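Local coordinates for protein lipase (PDB 5AH0) that hydrolyses poly(butylene adipate-co-terephthalate) and probably other ester substrates, as a zinc-bound lipase of the alpha/beta-hydrolase clan, at residues 258-263 and 339-344. Sequence-based numbering, arbitrary orientation.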
loop_
_atom_site.group_PDB
_atom_site.type_symbol
_atom_site.label_atom_id
_atom_site.label_comp_id
_atom_site.label_asym_id
_atom_site.label_seq_id
_atom_site.Cartn_x
_atom_site.Cartn_y
_atom_site.Cartn_z
ATOM N N TYR A 258 -8.153 -5.779 14.999
ATOM C CA TYR A 258 -6.822 -5.795 15.587
ATOM C C TYR A 258 -5.829 -5.068 14.657
ATOM O O TYR A 258 -5.815 -5.305 13.447
ATOM C CB TYR A 258 -6.366 -7.232 15.837
ATOM C CG TYR A 258 -7.019 -7.917 17.022
ATOM C CD1 TYR A 258 -6.550 -7.713 18.319
ATOM C CD2 TYR A 258 -8.091 -8.782 16.843
ATOM C CE1 TYR A 258 -7.142 -8.346 19.404
ATOM C CE2 TYR A 258 -8.684 -9.415 17.918
ATOM C CZ TYR A 258 -8.203 -9.194 19.194
ATOM O OH TYR A 258 -8.794 -9.824 20.265
ATOM N N TYR A 259 -5.013 -4.172 15.205
ATOM C CA TYR A 259 -4.047 -3.461 14.378
ATOM C C TYR A 259 -2.611 -3.801 14.780
ATOM O O TYR A 259 -2.227 -3.653 15.943
ATOM C CB TYR A 259 -4.249 -1.952 14.463
ATOM C CG TYR A 259 -5.505 -1.434 13.795
ATOM C CD1 TYR A 259 -6.726 -1.462 14.458
ATOM C CD2 TYR A 259 -5.468 -0.875 12.524
ATOM C CE1 TYR A 259 -7.884 -0.968 13.867
ATOM C CE2 TYR A 259 -6.623 -0.375 11.923
ATOM C CZ TYR A 259 -7.827 -0.422 12.602
ATOM O OH TYR A 259 -8.981 0.060 12.026
ATOM N N PHE A 260 -1.825 -4.254 13.811
ATOM C CA PHE A 260 -0.396 -4.457 14.022
ATOM C C PHE A 260 0.411 -3.633 13.021
ATOM O O PHE A 260 0.168 -3.695 11.813
ATOM C CB PHE A 260 -0.031 -5.935 13.889
ATOM C CG PHE A 260 -0.744 -6.824 14.856
ATOM C CD1 PHE A 260 -0.243 -7.026 16.132
ATOM C CD2 PHE A 260 -1.920 -7.458 14.497
ATOM C CE1 PHE A 260 -0.897 -7.851 17.028
ATOM C CE2 PHE A 260 -2.581 -8.279 15.387
ATOM C CZ PHE A 260 -2.067 -8.474 16.659
ATOM N N SER A 261 1.394 -2.894 13.528
ATOM C CA SER A 261 2.259 -2.084 12.680
ATOM C C SER A 261 3.730 -2.411 12.919
ATOM O O SER A 261 4.208 -2.402 14.054
ATOM C CB SER A 261 2.022 -0.604 12.931
ATOM O OG SER A 261 2.550 -0.239 14.190
ATOM N N TYR A 262 4.439 -2.707 11.838
ATOM C CA TYR A 262 5.861 -2.964 11.896
ATOM C C TYR A 262 6.616 -1.765 11.354
ATOM O O TYR A 262 6.215 -1.193 10.346
ATOM C CB TYR A 262 6.209 -4.222 11.100
ATOM C CG TYR A 262 5.756 -5.499 11.761
ATOM C CD1 TYR A 262 4.487 -6.009 11.536
ATOM C CD2 TYR A 262 6.600 -6.191 12.622
ATOM C CE1 TYR A 262 4.066 -7.176 12.146
ATOM C CE2 TYR A 262 6.188 -7.359 13.240
ATOM C CZ TYR A 262 4.924 -7.849 12.999
ATOM O OH TYR A 262 4.519 -9.011 13.613
ATOM N N SER A 263 7.698 -1.376 12.027
ATOM C CA SER A 263 8.490 -0.229 11.589
ATOM C C SER A 263 9.855 -0.649 11.079
ATOM O O SER A 263 10.486 -1.554 11.631
ATOM C CB SER A 263 8.650 0.774 12.724
ATOM O OG SER A 263 7.453 1.509 12.901
ATOM N N GLY A 339 2.445 -8.635 24.052
ATOM C CA GLY A 339 2.339 -10.070 23.878
ATOM C C GLY A 339 0.876 -10.454 23.771
ATOM O O GLY A 339 0.526 -11.530 23.279
ATOM N N VAL A 340 0.018 -9.569 24.265
ATOM C CA VAL A 340 -1.420 -9.732 24.129
ATOM C C VAL A 340 -1.985 -8.656 23.206
ATOM O O VAL A 340 -1.990 -7.478 23.558
ATOM C CB VAL A 340 -2.137 -9.660 25.483
ATOM C CG1 VAL A 340 -3.557 -10.167 25.341
ATOM C CG2 VAL A 340 -1.387 -10.474 26.528
ATOM N N PRO A 341 -2.449 -9.059 22.013
ATOM C CA PRO A 341 -3.054 -8.154 21.023
ATOM C C PRO A 341 -4.204 -7.324 21.589
ATOM O O PRO A 341 -5.203 -7.901 22.016
ATOM C CB PRO A 341 -3.581 -9.110 19.949
ATOM C CG PRO A 341 -2.735 -10.324 20.077
ATOM C CD PRO A 341 -2.430 -10.456 21.540
ATOM N N GLN A 342 -4.067 -6.000 21.605
ATOM C CA GLN A 342 -5.167 -5.148 22.052
ATOM C C GLN A 342 -6.023 -4.675 20.884
ATOM O O GLN A 342 -5.570 -3.917 20.033
ATOM C CB GLN A 342 -4.646 -3.946 22.836
ATOM C CG GLN A 342 -3.831 -4.320 24.055
ATOM C CD GLN A 342 -3.289 -3.107 24.775
ATOM O OE1 GLN A 342 -2.189 -3.142 25.325
ATOM N NE2 GLN A 342 -4.067 -2.028 24.793
ATOM N N ILE A 343 -7.260 -5.150 20.842
ATOM C CA ILE A 343 -8.209 -4.771 19.802
ATOM C C ILE A 343 -8.503 -3.268 19.831
ATOM O O ILE A 343 -8.448 -2.637 20.888
ATOM C CB ILE A 343 -9.517 -5.549 19.959
ATOM C CG1 ILE A 343 -10.403 -5.374 18.725
ATOM C CG2 ILE A 343 -10.231 -5.117 21.227
ATOM C CD1 ILE A 343 -11.699 -6.148 18.793
ATOM N N GLY A 344 -8.784 -2.692 18.666
ATOM C CA GLY A 344 -9.137 -1.286 18.574
ATOM C C GLY A 344 -7.968 -0.318 18.615
ATOM O O GLY A 344 -8.143 0.870 18.367
#
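At the start of strand 258-265, in the parallel sheet of this alpha/beta-hydrolase, the rings of Y258 and F260 meet the loop 339-344 that leads into strand 346-348. Y258 does most of the touching. Its CG lies anti to its own carbonyl carbon (chi1 -75°), and from there the ring reaches across to the loop. I343 sits over one face, its CB 4.0 Å from the ring centroid and 22° off the normal, a CH-pi contact displaced toward the CE1 and CZ rim. In the plane of the same ring, at its edge, the carbonyl O of P341 comes within 3.3 Å of Y258 CE1. The CB of P341 points toward the strand and lies 3.7 Å from Y258 CD1 and 3.7 Å from F260 CZ, at the edge of the phenyl ring. One proline carbon thus touches two aromatic side chains that lie on the same side of the strand. Between them, Y259 projects from the opposite side of the strand, and its ring meets that of W346. The loop is tied to the next strand by N347, which accepts the backbone N-H of Q342 at OD1 and donates from ND2 to the carbonyl O of Y259. K379 of helix 370-380 makes a cation-pi contact with F260. The result is an apolar join between a strand of an alpha/beta-hydrolase central sheet and the loop entering its parallel neighbour.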